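Local coordinates for protein alpha-rhamnosidase (Dictyoglomus thermophilum, PDB 6I60) that probably hydrolyses terminal non-reducing alpha-L-rhamnose residues in alpha-L-rhamnosides, as a glycoside hydrolase, at residues Ile173-Met178 with Pro293-Ser298; Asn371-Ile376 with Val457-Val462. All blocks are in the same frame, centred on the assembly; numbering follows the deposited sequence.

Contact 1: Ile173-Met178 with Pro293-Ser298; sequences IAYAPM and PITLNS
Two broken strands of the beta-rich N-terminal half, 171-184 and 288-298, run roughly antiparallel here, and Y175 folds down over T295 where the first of them is interrupted by a short loop. No hydrogen bond joins 173-178 to 293-298; side chains and one CA-H...O contact, from Y175 CA to T295 O at 3.2 Å, fill the join. With CG beside its own backbone N and opposite the carbonyl carbon (chi1 -86°), the tyrosine lays one ring face over T295: CB of T295 is 4.3 Å from the ring centroid, 23° off the normal, a CH-pi contact, and the two side chains point the same way. The ring meets L296 obliquely, CE1 touching CD2 at 3.6 Å. A serine in place of Y175 would probably strip T295 of its aromatic cover and open a gap beside the L296 methyl. On one side of this centre, I173 packs CG2 against L296 CB (3.7 Å) and sets CG1 beside S298 CB. On the other, the methyl of A176 meets I294 CG2 at 3.6 Å, and the M178 side chain, bent at its far end, crosses that of P293 at about a right angle and brings CE to P293 CD (3.7 Å). ND2 of N297 lies close to A174 O but at a poor angle for a bond; N251 serves both partners, its backbone N donating to N297 OD1 and its ND2 to A174 O. Backbone pairing resumes between M178 and T290. I248 of strand 242-250 packs against A176, M178 and I294, strand 302-306 pairs with P293 and T295 through D306 and I304, and strand 157-160 joins I173 through E158.

Contact 2: Asn371-Ile376 with Val457-Val462; sequences NYTGWI and VVHTAV
A buried corner of the concanavalin-like domain brings T373 and G374 against V457 and V458, at the point where the chain leaves strand 371-373 and turns into strand 375-380. T373 grips V458 twice: its carbonyl O accepts from V458 N at 2.9 Å (N-H...O angle 161°), and its hydroxyl OG1 donates to V458 O at 3.2 Å, both donors standing above the carbonyl planes. G374 and V457 form an antiparallel non-hydrogen-bonded pair. The positive phi of G374 suits glycine, since a beta carbon there would be jammed against T373 O and would also collide with V458 N. Beyond the corner, CG of W375 sits between its backbone N and carbonyl carbon (chi1 53°), a rotation that carries the indole back over V458; CG2 of the valine lies 3.6 Å from the centroid of the six-membered ring, 11° off its normal, in a CH-pi contact. Y372 meets V457 obliquely, CD2 to CG2 at 3.7 Å. Such a corner, made at a glycine, with one chain passing from a pairing with strand 434-436 into the antiparallel sheet that holds strands 375-380 and 453-458, fits the beta-sandwich architecture of a concanavalin-like domain.

In the fold
Both contacts are buried, contact 2 throughout and contact 1 with partly exposed residues at Y175, T295, L296 and S298, and they lie in different parts of the fold: the centre of contact 1 lies about 29 Å from the centre of the chain and that of contact 2 about 13 Å, with no touch between them. They follow in series along the chain and share no strand. Contact 1 joins its strands through apolar and CH-pi packing and one CA-H...O contact, with no direct hydrogen bond; a triethylene glycol, probably from crystallisation, lies close to L296. Contact 2 combines aromatic and aliphatic packing with two direct hydrogen bonds at a turned corner, bordered by helix 473-488.

Contact 1: Ile173-Met178 with Pro293-Ser298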
loop_
_atom_site.group_PDB
_atom_site.type_symbol
_atom_site.label_atom_id
_atom_site.label_comp_id
_atom_site.label_asym_id
_atom_site.label_seq_id
_atom_site.Cartn_x
_atom_site.Cartn_y
_atom_site.Cartn_z
ATOM N N ILE A 173 17.309 -21.191 -8.151
ATOM C CA ILE A 173 17.833 -19.856 -8.422
ATOM C C ILE A 173 18.625 -19.918 -9.720
ATOM O O ILE A 173 19.692 -20.540 -9.779
ATOM C CB ILE A 173 18.703 -19.341 -7.267
ATOM C CG1 ILE A 173 17.860 -19.149 -6.004
ATOM C CG2 ILE A 173 19.388 -18.040 -7.659
ATOM C CD1 ILE A 173 18.451 -19.799 -4.771
ATOM N N ALA A 174 18.106 -19.271 -10.761
ATOM C CA ALA A 174 18.812 -19.152 -12.026
ATOM C C ALA A 174 19.817 -18.004 -11.960
ATOM O O ALA A 174 19.904 -17.270 -10.972
ATOM C CB ALA A 174 17.823 -18.953 -13.172
ATOM N N TYR A 175 20.586 -17.842 -13.030
ATOM C CA TYR A 175 21.580 -16.784 -13.104
ATOM C C TYR A 175 20.922 -15.502 -13.612
ATOM O O TYR A 175 19.696 -15.395 -13.694
ATOM C CB TYR A 175 22.745 -17.214 -13.992
ATOM C CG TYR A 175 23.822 -17.995 -13.275
ATOM C CD1 TYR A 175 23.497 -18.985 -12.355
ATOM C CD2 TYR A 175 25.165 -17.750 -13.525
ATOM C CE1 TYR A 175 24.480 -19.703 -11.703
ATOM C CE2 TYR A 175 26.154 -18.462 -12.879
ATOM C CZ TYR A 175 25.807 -19.438 -11.969
ATOM O OH TYR A 175 26.792 -20.148 -11.325
ATOM N N ALA A 176 21.738 -14.510 -13.961
ATOM C CA ALA A 176 21.238 -13.229 -14.450
ATOM C C ALA A 176 21.652 -13.035 -15.901
ATOM O O ALA A 176 22.778 -12.590 -16.169
ATOM C CB ALA A 176 21.758 -12.078 -13.584
ATOM N N PRO A 177 20.794 -13.347 -16.867
ATOM C CA PRO A 177 21.165 -13.161 -18.271
ATOM C C PRO A 177 21.048 -11.710 -18.703
ATOM O O PRO A 177 20.188 -10.958 -18.239
ATOM C CB PRO A 177 20.155 -14.039 -19.018
ATOM C CG PRO A 177 18.953 -14.041 -18.144
ATOM C CD PRO A 177 19.447 -13.932 -16.719
ATOM N N MET A 178 21.941 -11.322 -19.608
ATOM C CA MET A 178 21.928 -10.002 -20.220
ATOM C C MET A 178 21.576 -10.134 -21.694
ATOM O O MET A 178 21.970 -11.102 -22.350
ATOM C CB MET A 178 23.283 -9.305 -20.063
ATOM C CG MET A 178 23.851 -9.364 -18.655
ATOM S SD MET A 178 25.606 -8.952 -18.595
ATOM C CE MET A 178 25.597 -7.580 -17.444
ATOM N N PRO A 293 28.342 -10.264 -14.535
ATOM C CA PRO A 293 28.901 -10.354 -13.179
ATOM C C PRO A 293 27.969 -11.020 -12.179
ATOM O O PRO A 293 28.449 -11.720 -11.280
ATOM C CB PRO A 293 29.169 -8.887 -12.814
ATOM C CG PRO A 293 28.218 -8.108 -13.663
ATOM C CD PRO A 293 28.069 -8.874 -14.942
ATOM N N ILE A 294 26.658 -10.833 -12.304
ATOM C CA ILE A 294 25.718 -11.372 -11.327
ATOM C C ILE A 294 25.519 -12.859 -11.585
ATOM O O ILE A 294 25.177 -13.270 -12.701
ATOM C CB ILE A 294 24.381 -10.617 -11.378
ATOM C CG1 ILE A 294 24.578 -9.156 -10.973
ATOM C CG2 ILE A 294 23.365 -11.275 -10.461
ATOM C CD1 ILE A 294 24.344 -8.178 -12.095
ATOM N N THR A 295 25.735 -13.673 -10.551
ATOM C CA THR A 295 25.477 -15.105 -10.640
ATOM C C THR A 295 24.096 -15.416 -10.080
ATOM O O THR A 295 23.082 -15.152 -10.733
ATOM C CB THR A 295 26.547 -15.906 -9.894
ATOM O OG1 THR A 295 26.455 -15.645 -8.489
ATOM C CG2 THR A 295 27.938 -15.527 -10.387
ATOM N N LEU A 296 24.044 -15.968 -8.871
ATOM C CA LEU A 296 22.772 -16.287 -8.242
ATOM C C LEU A 296 22.104 -15.024 -7.714
ATOM O O LEU A 296 22.767 -14.120 -7.198
ATOM C CB LEU A 296 22.975 -17.285 -7.103
ATOM C CG LEU A 296 23.679 -18.590 -7.471
ATOM C CD1 LEU A 296 23.889 -19.447 -6.233
ATOM C CD2 LEU A 296 22.882 -19.343 -8.518
ATOM N N ASN A 297 20.781 -14.965 -7.850
ATOM C CA ASN A 297 20.007 -13.841 -7.344
ATOM C C ASN A 297 18.659 -14.354 -6.861
ATOM O O ASN A 297 17.976 -15.085 -7.584
ATOM C CB ASN A 297 19.829 -12.756 -8.415
ATOM C CG ASN A 297 19.074 -13.250 -9.637
ATOM O OD1 ASN A 297 17.908 -12.908 -9.840
ATOM N ND2 ASN A 297 19.737 -14.053 -10.460
ATOM N N SER A 298 18.289 -13.982 -5.638
ATOM C CA SER A 298 17.041 -14.435 -5.043
ATOM C C SER A 298 16.554 -13.383 -4.062
ATOM O O SER A 298 17.356 -12.769 -3.354
ATOM C CB SER A 298 17.215 -15.782 -4.333
ATOM O OG SER A 298 15.960 -16.382 -4.065
#

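Contact 2: Asn371-Ile376 with Val457-Val462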
loop_
_atom_site.group_PDB
_atom_site.type_symbol
_atom_site.label_atom_id
_atom_site.label_comp_id
_atom_site.label_asym_id
_atom_site.label_seq_id
_atom_site.Cartn_x
_atom_site.Cartn_y
_atom_site.Cartn_z
ATOM N N ASN A 371 14.644 -0.464 11.956
ATOM C CA ASN A 371 14.344 -1.644 11.154
ATOM C C ASN A 371 13.643 -1.196 9.876
ATOM O O ASN A 371 12.477 -0.786 9.908
ATOM C CB ASN A 371 13.479 -2.615 11.951
ATOM C CG ASN A 371 13.427 -3.997 11.334
ATOM O OD1 ASN A 371 13.757 -4.184 10.163
ATOM N ND2 ASN A 371 13.001 -4.976 12.121
ATOM N N TYR A 372 14.350 -1.266 8.749
ATOM C CA TYR A 372 13.791 -0.834 7.473
ATOM C C TYR A 372 13.947 -1.924 6.422
ATOM O O TYR A 372 14.297 -3.063 6.749
ATOM C CB TYR A 372 14.451 0.466 7.004
ATOM C CG TYR A 372 15.913 0.337 6.636
ATOM C CD1 TYR A 372 16.877 0.088 7.607
ATOM C CD2 TYR A 372 16.333 0.478 5.320
ATOM C CE1 TYR A 372 18.215 -0.028 7.276
ATOM C CE2 TYR A 372 17.670 0.367 4.978
ATOM C CZ TYR A 372 18.606 0.113 5.960
ATOM O OH TYR A 372 19.937 0.003 5.627
ATOM N N THR A 373 13.689 -1.591 5.159
ATOM C CA THR A 373 13.729 -2.562 4.076
ATOM C C THR A 373 14.550 -2.024 2.916
ATOM O O THR A 373 14.614 -0.814 2.681
ATOM C CB THR A 373 12.325 -2.915 3.578
ATOM O OG1 THR A 373 11.575 -1.714 3.358
ATOM C CG2 THR A 373 11.614 -3.764 4.598
ATOM N N GLY A 374 15.166 -2.947 2.182
ATOM C CA GLY A 374 15.996 -2.591 1.053
ATOM C C GLY A 374 17.343 -3.280 1.077
ATOM O O GLY A 374 17.437 -4.471 1.391
ATOM N N TRP A 375 18.393 -2.539 0.743
ATOM C CA TRP A 375 19.743 -3.078 0.717
ATOM C C TRP A 375 20.702 -1.980 1.156
ATOM O O TRP A 375 20.285 -0.901 1.589
ATOM C CB TRP A 375 20.080 -3.624 -0.676
ATOM C CG TRP A 375 19.857 -2.635 -1.782
ATOM C CD1 TRP A 375 20.645 -1.566 -2.099
ATOM C CD2 TRP A 375 18.775 -2.627 -2.721
ATOM N NE1 TRP A 375 20.120 -0.893 -3.176
ATOM C CE2 TRP A 375 18.972 -1.525 -3.577
ATOM C CE3 TRP A 375 17.659 -3.445 -2.922
ATOM C CZ2 TRP A 375 18.096 -1.219 -4.615
ATOM C CZ3 TRP A 375 16.790 -3.140 -3.955
ATOM C CH2 TRP A 375 17.014 -2.037 -4.788
ATOM N N ILE A 376 22.000 -2.254 1.042
ATOM C CA ILE A 376 23.028 -1.286 1.387
ATOM C C ILE A 376 23.960 -1.115 0.196
ATOM O O ILE A 376 24.009 -1.945 -0.714
ATOM C CB ILE A 376 23.826 -1.695 2.644
ATOM C CG1 ILE A 376 24.685 -2.925 2.359
ATOM C CG2 ILE A 376 22.894 -1.955 3.819
ATOM C CD1 ILE A 376 26.027 -2.881 3.040
ATOM N N VAL A 457 16.724 2.610 1.453
ATOM C CA VAL A 457 15.348 2.267 1.796
ATOM C C VAL A 457 14.586 1.999 0.504
ATOM O O VAL A 457 14.503 2.868 -0.371
ATOM C CB VAL A 457 14.684 3.386 2.611
ATOM C CG1 VAL A 457 13.283 2.981 3.026
ATOM C CG2 VAL A 457 15.524 3.717 3.832
ATOM N N VAL A 458 14.034 0.796 0.378
ATOM C CA VAL A 458 13.432 0.335 -0.867
ATOM C C VAL A 458 12.043 -0.209 -0.563
ATOM O O VAL A 458 11.903 -1.150 0.226
ATOM C CB VAL A 458 14.293 -0.737 -1.555
ATOM C CG1 VAL A 458 13.520 -1.394 -2.686
ATOM C CG2 VAL A 458 15.592 -0.130 -2.065
ATOM N N HIS A 459 11.027 0.378 -1.191
ATOM C CA HIS A 459 9.643 -0.075 -1.078
ATOM C C HIS A 459 8.814 0.689 -2.106
ATOM O O HIS A 459 9.332 1.523 -2.854
ATOM C CB HIS A 459 9.093 0.121 0.335
ATOM C CG HIS A 459 9.201 1.526 0.838
ATOM N ND1 HIS A 459 10.218 1.943 1.670
ATOM C CD2 HIS A 459 8.419 2.612 0.628
ATOM C CE1 HIS A 459 10.058 3.224 1.950
ATOM N NE2 HIS A 459 8.973 3.654 1.331
ATOM N N THR A 460 7.515 0.391 -2.137
ATOM C CA THR A 460 6.580 1.087 -3.014
ATOM C C THR A 460 6.547 2.572 -2.677
ATOM O O THR A 460 6.103 2.960 -1.591
ATOM C CB THR A 460 5.177 0.481 -2.900
ATOM O OG1 THR A 460 5.189 -0.857 -3.413
ATOM C CG2 THR A 460 4.169 1.305 -3.687
ATOM N N ALA A 461 7.016 3.410 -3.600
ATOM C CA ALA A 461 7.144 4.839 -3.343
ATOM C C ALA A 461 5.784 5.523 -3.281
ATOM O O ALA A 461 5.396 6.231 -4.214
ATOM C CB ALA A 461 8.017 5.495 -4.414
ATOM N N VAL A 462 5.058 5.325 -2.184
ATOM C CA VAL A 462 3.776 5.991 -1.985
ATOM C C VAL A 462 4.014 7.399 -1.457
ATOM O O VAL A 462 4.992 7.668 -0.752
ATOM C CB VAL A 462 2.879 5.179 -1.030
ATOM C CG1 VAL A 462 2.447 3.876 -1.679
ATOM C CG2 VAL A 462 3.602 4.910 0.276
#